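Local structure of octenoyl-coa reductase/carboxylase (Streptomyces sp., 4A0S) at residues T24-A32 against D107-S115; A14-P22 against S118-I126. The protein carries out the NADP-dependent reductive carboxylation of 2-octenoyl-CoA, making an extender unit for cinnabaramide polyketide biosynthesis. All coordinates share one frame; numbering follows the deposited sequence.

Contact 1 (T24-A32 against D107-S115); sequences TYLALHLRA and DQPYHVLGS
Leu30 and His111 form an antiparallel hydrogen-bonded pair. His111 N gives a bond of 2.7 Å to Leu30 O, and Leu30 N points back to His111 O, whose modelled place is less sure. Leu113 N reaches Leu28 O at 3.2 Å. Ala32 N donates to Pro109 O at 2.8 Å, almost straight at 171°. These bonds join strand 24-31 to the short strand 110-112 in an antiparallel sheet, whose strands 51-52 and 54-56 also pair with 24-31. His29, Arg31, Tyr110 and Val112 share one face. The His29 imidazole is held within its own strand: ND1 donates to Ala27 O at 2.9 Å, in the ring plane. With chi1 at 65°, its ring stands over the strand, and His29 CD2 meets Tyr110 CB at 3.7 Å. Val112 straddles Ala27, both methyls on CB. Tyr25 OH binds a water at 2.7 Å, which also bonds weakly to Tyr110 OH. On the other face Leu30 crosses Leu113, and Leu113 CD2 sits over the centre of the His111 ring. His111 ND1 bonds Thr89 OG1 and NE2 bonds Thr168 O; Asn169 bonds Val112 N and Tyr110 O. The Arg31 chain, bent at chi2 and chi3, brings NH1 within 3.0 Å of Pro109 O, too poorly angled for a hydrogen bond; NH2 salt-bridges Glu33 OE2. With an alanine here, Glu33 would probably lose its charged mate and a gap open beside Pro109.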
loop_
_atom_site.group_PDB
_atom_site.type_symbol
_atom_site.label_atom_id
_atom_site.label_comp_id
_atom_site.label_asym_id
_atom_site.label_seq_id
_atom_site.Cartn_x
_atom_site.Cartn_y
_atom_site.Cartn_z
ATOM N N THR A 24 12.473 45.317 -12.492
ATOM C CA THR A 24 11.048 45.028 -12.605
ATOM C C THR A 24 10.835 44.055 -13.740
ATOM O O THR A 24 11.714 43.836 -14.568
ATOM C CB THR A 24 10.199 46.299 -12.893
ATOM O OG1 THR A 24 10.446 46.746 -14.226
ATOM C CG2 THR A 24 10.517 47.434 -11.909
ATOM N N TYR A 25 9.657 43.460 -13.784
ATOM C CA TYR A 25 9.321 42.648 -14.923
ATOM C C TYR A 25 7.845 42.703 -15.198
ATOM O O TYR A 25 7.057 43.028 -14.312
ATOM C CB TYR A 25 9.812 41.211 -14.744
ATOM C CG TYR A 25 9.177 40.458 -13.615
ATOM C CD1 TYR A 25 9.733 40.502 -12.351
ATOM C CD2 TYR A 25 8.033 39.685 -13.815
ATOM C CE1 TYR A 25 9.188 39.809 -11.307
ATOM C CE2 TYR A 25 7.458 38.978 -12.756
ATOM C CZ TYR A 25 8.044 39.052 -11.509
ATOM O OH TYR A 25 7.522 38.373 -10.440
ATOM N N LEU A 26 7.488 42.382 -16.437
ATOM C CA LEU A 26 6.091 42.327 -16.871
ATOM C C LEU A 26 5.401 41.103 -16.272
ATOM O O LEU A 26 5.905 39.975 -16.344
ATOM C CB LEU A 26 6.017 42.295 -18.398
ATOM C CG LEU A 26 4.649 42.396 -19.081
ATOM C CD1 LEU A 26 3.979 43.703 -18.704
ATOM C CD2 LEU A 26 4.808 42.296 -20.589
ATOM N N ALA A 27 4.249 41.325 -15.669
ATOM C CA ALA A 27 3.543 40.231 -15.016
ATOM C C ALA A 27 2.046 40.386 -15.115
ATOM O O ALA A 27 1.516 41.486 -14.956
ATOM C CB ALA A 27 3.946 40.149 -13.555
ATOM N N LEU A 28 1.380 39.262 -15.362
ATOM C CA LEU A 28 -0.045 39.157 -15.184
ATOM C C LEU A 28 -0.237 39.058 -13.694
ATOM O O LEU A 28 0.305 38.156 -13.057
ATOM C CB LEU A 28 -0.595 37.904 -15.861
ATOM C CG LEU A 28 -2.123 37.858 -15.937
ATOM C CD1 LEU A 28 -2.675 38.887 -16.954
ATOM C CD2 LEU A 28 -2.568 36.450 -16.259
ATOM N N HIS A 29 -0.985 40.001 -13.129
ATOM C CA HIS A 29 -1.154 40.009 -11.688
ATOM C C HIS A 29 -2.485 40.560 -11.262
ATOM O O HIS A 29 -3.231 41.155 -12.057
ATOM C CB HIS A 29 -0.038 40.818 -11.027
ATOM C CG HIS A 29 -0.060 42.269 -11.382
ATOM N ND1 HIS A 29 0.452 42.748 -12.570
ATOM C CD2 HIS A 29 -0.534 43.345 -10.709
ATOM C CE1 HIS A 29 0.291 44.060 -12.612
ATOM N NE2 HIS A 29 -0.300 44.448 -11.494
ATOM N N LEU A 30 -2.766 40.349 -9.987
ATOM C CA LEU A 30 -3.910 40.953 -9.347
ATOM C C LEU A 30 -3.405 41.997 -8.379
ATOM O O LEU A 30 -2.219 41.999 -7.998
ATOM C CB LEU A 30 -4.714 39.893 -8.614
ATOM C CG LEU A 30 -5.176 38.722 -9.485
ATOM C CD1 LEU A 30 -5.629 37.629 -8.560
ATOM C CD2 LEU A 30 -6.275 39.141 -10.449
ATOM N N ARG A 31 -4.318 42.873 -7.978
ATOM C CA ARG A 31 -4.025 43.953 -7.071
ATOM C C ARG A 31 -4.836 43.731 -5.807
ATOM O O ARG A 31 -6.029 43.448 -5.875
ATOM C CB ARG A 31 -4.400 45.290 -7.718
ATOM C CG ARG A 31 -3.579 45.643 -8.963
ATOM C CD ARG A 31 -2.153 46.066 -8.615
ATOM N NE ARG A 31 -2.130 47.298 -7.819
ATOM C CZ ARG A 31 -1.235 47.571 -6.870
ATOM N NH1 ARG A 31 -0.273 46.704 -6.583
ATOM N NH2 ARG A 31 -1.308 48.717 -6.200
ATOM N N ALA A 32 -4.181 43.832 -4.654
ATOM C CA ALA A 32 -4.835 43.608 -3.365
ATOM C C ALA A 32 -6.069 44.482 -3.184
ATOM O O ALA A 32 -7.064 44.038 -2.600
ATOM C CB ALA A 32 -3.854 43.834 -2.219
ATOM N N ASP A 107 4.143 38.615 0.317
ATOM C CA ASP A 107 3.073 39.511 0.697
ATOM C C ASP A 107 3.335 40.863 0.051
ATOM O O ASP A 107 4.166 41.654 0.498
ATOM C CB ASP A 107 2.919 39.557 2.218
ATOM C CG ASP A 107 1.913 40.590 2.677
ATOM O OD1 ASP A 107 1.061 41.041 1.870
ATOM O OD2 ASP A 107 1.972 40.930 3.873
ATOM N N GLN A 108 2.624 41.076 -1.049
ATOM C CA GLN A 108 2.777 42.233 -1.901
ATOM C C GLN A 108 1.385 42.738 -2.275
ATOM O O GLN A 108 0.427 41.952 -2.252
ATOM C CB GLN A 108 3.549 41.834 -3.170
ATOM C CG GLN A 108 5.000 41.420 -2.937
ATOM C CD GLN A 108 5.817 42.483 -2.218
ATOM O OE1 GLN A 108 5.495 43.676 -2.286
ATOM N NE2 GLN A 108 6.871 42.061 -1.517
ATOM N N PRO A 109 1.265 44.043 -2.621
ATOM C CA PRO A 109 -0.008 44.611 -3.076
ATOM C C PRO A 109 -0.407 44.105 -4.470
ATOM O O PRO A 109 -1.490 44.431 -4.971
ATOM C CB PRO A 109 0.258 46.127 -3.116
ATOM C CG PRO A 109 1.655 46.348 -2.681
ATOM C CD PRO A 109 2.363 45.027 -2.670
ATOM N N TYR A 110 0.475 43.318 -5.078
ATOM C CA TYR A 110 0.236 42.694 -6.364
ATOM C C TYR A 110 0.442 41.204 -6.168
ATOM O O TYR A 110 1.195 40.779 -5.282
ATOM C CB TYR A 110 1.216 43.224 -7.419
ATOM C CG TYR A 110 2.669 43.026 -7.052
ATOM C CD1 TYR A 110 3.345 43.950 -6.249
ATOM C CD2 TYR A 110 3.367 41.899 -7.499
ATOM C CE1 TYR A 110 4.696 43.752 -5.898
ATOM C CE2 TYR A 110 4.710 41.700 -7.159
ATOM C CZ TYR A 110 5.359 42.624 -6.364
ATOM O OH TYR A 110 6.679 42.408 -6.044
ATOM N N HIS A 111 -0.244 40.412 -6.979
ATOM C CA HIS A 111 -0.015 38.996 -6.978
ATOM C C HIS A 111 0.229 38.518 -8.389
ATOM O O HIS A 111 -0.675 38.557 -9.223
ATOM C CB HIS A 111 -1.187 38.254 -6.380
ATOM C CG HIS A 111 -0.954 36.784 -6.277
ATOM N ND1 HIS A 111 -1.942 35.901 -5.908
ATOM C CD2 HIS A 111 0.163 36.043 -6.485
ATOM C CE1 HIS A 111 -1.440 34.678 -5.891
ATOM N NE2 HIS A 111 -0.168 34.739 -6.241
ATOM N N VAL A 112 1.454 38.065 -8.639
ATOM C CA VAL A 112 1.805 37.503 -9.932
ATOM C C VAL A 112 1.381 36.044 -10.002
ATOM O O VAL A 112 1.924 35.182 -9.317
ATOM C CB VAL A 112 3.284 37.664 -10.242
ATOM C CG1 VAL A 112 3.582 37.142 -11.665
ATOM C CG2 VAL A 112 3.695 39.150 -10.078
ATOM N N LEU A 113 0.399 35.802 -10.860
ATOM C CA LEU A 113 -0.253 34.501 -11.014
ATOM C C LEU A 113 0.520 33.600 -11.946
ATOM O O LEU A 113 1.511 34.018 -12.520
ATOM C CB LEU A 113 -1.655 34.706 -11.581
ATOM C CG LEU A 113 -2.533 35.709 -10.837
ATOM C CD1 LEU A 113 -3.906 35.636 -11.435
ATOM C CD2 LEU A 113 -2.591 35.433 -9.312
ATOM N N GLY A 114 0.040 32.368 -12.119
ATOM C CA GLY A 114 0.661 31.454 -13.051
ATOM C C GLY A 114 1.306 30.363 -12.241
ATOM O O GLY A 114 2.183 30.620 -11.419
ATOM N N SER A 115 0.863 29.141 -12.480
ATOM C CA SER A 115 1.214 28.035 -11.611
ATOM C C SER A 115 1.982 26.950 -12.321
ATOM O O SER A 115 2.416 25.983 -11.704
ATOM C CB SER A 115 -0.051 27.486 -10.985
ATOM O OG SER A 115 -0.635 28.540 -10.253
HETATM O O HOH W 1 7.492 40.497 -8.721
#

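Contact 2 (A14-P22 against S118-I126); sequences AEIEAAPVP and SGVVVRTGI
The side chain of Arg123 reaches out from its strand to the end of a helix, where it binds backbone carbonyls. Arg123 NH1 donates to Ile16 O at 3.0 Å, and Arg123 NH2 donates to Ala19 O at 2.6 Å. Arg123 NH1 also turns back to Val122 O, the carbonyl just before it, at 2.8 Å and in the guanidinium plane. Three bonds to three carbonyls thus fix the rotation of the group. The bend at chi2 (-73°), followed by an extended chi3, carries the guanidinium across to the helix. Glu17 O lies over one face, close to NH2 but at a poor angle for a bond. Val21 CG2 covers the opposite face, 3.3 Å above the guanidinium plane of Arg123 and offset toward the rim. Ala19 is the first residue to leave helical angles, so the positive group sits where the carbonyls of the last helical turn emerge. This would probably favour the charge electrostatically. The strand belongs to the mixed sheet of the GroES-like catalytic domain, as in the medium-chain dehydrogenase/reductase superfamily. It carries a classic beta bulge, with Val122 and Arg123 both facing Leu66. Beside the polar grip, Ile16 packs crosswise on Val122. The methyl Ile16 CG2, anti to the backbone N, meets Val122 CG1 at 3.8 Å. Ile16 CD1 approaches Val120 CG1 at 4.3 Å. Val7 of helix 2-8 touches both valines, and Leu3 touches Ile16. Beyond the strand, Ile126 O accepts a hydrogen bond from Trp102 of a second subunit.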
loop_
_atom_site.group_PDB
_atom_site.type_symbol
_atom_site.label_atom_id
_atom_site.label_comp_id
_atom_site.label_asym_id
_atom_site.label_seq_id
_atom_site.Cartn_x
_atom_site.Cartn_y
_atom_site.Cartn_z
ATOM N N ALA A 14 27.285 31.774 -18.981
ATOM C CA ALA A 14 28.055 32.946 -18.561
ATOM C C ALA A 14 27.427 34.266 -19.009
ATOM O O ALA A 14 27.343 35.212 -18.228
ATOM C CB ALA A 14 29.494 32.843 -19.057
ATOM N N GLU A 15 26.993 34.313 -20.268
ATOM C CA GLU A 15 26.332 35.488 -20.850
ATOM C C GLU A 15 25.029 35.817 -20.134
ATOM O O GLU A 15 24.689 36.995 -19.927
ATOM C CB GLU A 15 26.027 35.237 -22.317
ATOM C CG GLU A 15 27.234 35.383 -23.233
ATOM C CD GLU A 15 26.868 35.193 -24.691
ATOM O OE1 GLU A 15 26.743 34.026 -25.134
ATOM O OE2 GLU A 15 26.685 36.217 -25.385
ATOM N N ILE A 16 24.290 34.771 -19.775
ATOM C CA ILE A 16 23.052 34.942 -19.036
ATOM C C ILE A 16 23.318 35.489 -17.633
ATOM O O ILE A 16 22.638 36.421 -17.192
ATOM C CB ILE A 16 22.211 33.648 -19.024
ATOM C CG1 ILE A 16 21.689 33.374 -20.443
ATOM C CG2 ILE A 16 21.040 33.771 -18.046
ATOM C CD1 ILE A 16 20.973 32.043 -20.619
ATOM N N GLU A 17 24.321 34.938 -16.951
ATOM C CA GLU A 17 24.714 35.438 -15.620
ATOM C C GLU A 17 25.264 36.855 -15.670
ATOM O O GLU A 17 25.089 37.619 -14.712
ATOM C CB GLU A 17 25.787 34.567 -14.974
ATOM C CG GLU A 17 25.484 33.111 -14.874
ATOM C CD GLU A 17 26.481 32.400 -13.970
ATOM O OE1 GLU A 17 26.512 32.705 -12.756
ATOM O OE2 GLU A 17 27.243 31.554 -14.474
ATOM N N ALA A 18 25.947 37.194 -16.769
ATOM C CA ALA A 18 26.543 38.519 -16.940
ATOM C C ALA A 18 25.483 39.583 -17.210
ATOM O O ALA A 18 25.694 40.767 -16.905
ATOM C CB ALA A 18 27.568 38.514 -18.051
ATOM N N ALA A 19 24.359 39.164 -17.796
ATOM C CA ALA A 19 23.264 40.083 -18.100
ATOM C C ALA A 19 22.518 40.416 -16.810
ATOM O O ALA A 19 22.034 39.508 -16.131
ATOM C CB ALA A 19 22.325 39.468 -19.118
ATOM N N PRO A 20 22.424 41.711 -16.461
ATOM C CA PRO A 20 21.824 42.032 -15.164
ATOM C C PRO A 20 20.359 41.616 -15.058
ATOM O O PRO A 20 19.637 41.576 -16.068
ATOM C CB PRO A 20 21.963 43.564 -15.065
ATOM C CG PRO A 20 22.206 44.034 -16.453
ATOM C CD PRO A 20 22.909 42.913 -17.164
ATOM N N VAL A 21 19.934 41.300 -13.836
ATOM C CA VAL A 21 18.524 41.072 -13.559
ATOM C C VAL A 21 17.831 42.423 -13.564
ATOM O O VAL A 21 18.311 43.356 -12.920
ATOM C CB VAL A 21 18.281 40.376 -12.189
ATOM C CG1 VAL A 21 16.836 39.903 -12.094
ATOM C CG2 VAL A 21 19.228 39.210 -11.986
ATOM N N PRO A 22 16.716 42.538 -14.307
ATOM C CA PRO A 22 15.916 43.757 -14.308
ATOM C C PRO A 22 15.305 44.023 -12.939
ATOM O O PRO A 22 14.973 43.085 -12.219
ATOM C CB PRO A 22 14.789 43.448 -15.296
ATOM C CG PRO A 22 15.200 42.254 -16.032
ATOM C CD PRO A 22 16.174 41.511 -15.213
ATOM N N SER A 118 7.270 26.986 -18.621
ATOM C CA SER A 118 8.537 26.485 -19.096
ATOM C C SER A 118 9.395 27.709 -19.295
ATOM O O SER A 118 8.890 28.829 -19.479
ATOM C CB SER A 118 8.376 25.734 -20.404
ATOM O OG SER A 118 7.841 26.605 -21.385
ATOM N N GLY A 119 10.695 27.516 -19.236
ATOM C CA GLY A 119 11.551 28.632 -19.458
ATOM C C GLY A 119 13.001 28.344 -19.228
ATOM O O GLY A 119 13.462 27.218 -19.323
ATOM N N VAL A 120 13.720 29.408 -18.942
ATOM C CA VAL A 120 15.144 29.338 -18.856
ATOM C C VAL A 120 15.600 29.857 -17.506
ATOM O O VAL A 120 15.187 30.927 -17.066
ATOM C CB VAL A 120 15.789 30.169 -19.972
ATOM C CG1 VAL A 120 17.273 30.040 -19.894
ATOM C CG2 VAL A 120 15.264 29.728 -21.333
ATOM N N VAL A 121 16.457 29.080 -16.856
ATOM C CA VAL A 121 17.053 29.503 -15.615
ATOM C C VAL A 121 17.919 30.711 -15.908
ATOM O O VAL A 121 18.706 30.703 -16.857
ATOM C CB VAL A 121 17.900 28.376 -15.005
ATOM C CG1 VAL A 121 18.584 28.851 -13.755
ATOM C CG2 VAL A 121 17.020 27.152 -14.727
ATOM N N VAL A 122 17.757 31.763 -15.124
ATOM C CA VAL A 122 18.628 32.925 -15.293
ATOM C C VAL A 122 19.465 33.203 -14.041
ATOM O O VAL A 122 20.576 33.725 -14.131
ATOM C CB VAL A 122 17.853 34.164 -15.799
ATOM C CG1 VAL A 122 17.353 33.922 -17.213
ATOM C CG2 VAL A 122 16.687 34.491 -14.886
ATOM N N ARG A 123 18.947 32.832 -12.876
ATOM C CA ARG A 123 19.704 32.956 -11.633
ATOM C C ARG A 123 19.320 31.832 -10.701
ATOM O O ARG A 123 18.194 31.361 -10.728
ATOM C CB ARG A 123 19.422 34.292 -10.934
ATOM C CG ARG A 123 19.917 35.531 -11.687
ATOM C CD ARG A 123 21.431 35.650 -11.621
ATOM N NE ARG A 123 21.885 36.931 -12.167
ATOM C CZ ARG A 123 21.970 37.225 -13.464
ATOM N NH1 ARG A 123 21.615 36.348 -14.410
ATOM N NH2 ARG A 123 22.391 38.424 -13.815
ATOM N N THR A 124 20.260 31.418 -9.868
ATOM C CA THR A 124 19.975 30.438 -8.840
ATOM C C THR A 124 20.498 30.973 -7.531
ATOM O O THR A 124 21.565 31.624 -7.492
ATOM C CB THR A 124 20.683 29.097 -9.116
ATOM O OG1 THR A 124 22.104 29.275 -9.016
ATOM C CG2 THR A 124 20.342 28.564 -10.498
ATOM N N GLY A 125 19.764 30.695 -6.461
ATOM C CA GLY A 125 20.211 31.036 -5.124
ATOM C C GLY A 125 21.443 30.218 -4.772
ATOM O O GLY A 125 21.718 29.188 -5.406
ATOM N N ILE A 126 22.170 30.650 -3.741
ATOM C CA ILE A 126 23.441 30.021 -3.385
ATOM C C ILE A 126 23.256 28.608 -2.861
ATOM O O ILE A 126 24.216 27.840 -2.744
ATOM C CB ILE A 126 24.228 30.848 -2.364
ATOM C CG1 ILE A 126 23.403 31.051 -1.075
ATOM C CG2 ILE A 126 24.638 32.176 -3.023
ATOM C CD1 ILE A 126 24.257 31.396 0.161
#

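How the contacts relate
The two contacts run in sequence on both sides. Helix 13-18 leads into strand 24-31, and strand 110-112 leads into strand 117-124. Their centres are 20 Å apart, and their segments do not otherwise touch. Contact 1 is mostly buried and lies closer to the bound cofactor and acyl-CoA. Contact 2 is partly buried, farther from the chain centre and away from the annotated sites. Contact 1 pairs two strands by backbone bonds. Contact 2 sets a helix end beside a strand of a different sheet, and one side chain makes both hydrogen bonds across it. Both contacts tie the N-terminal part of the chain to the GroES-like region.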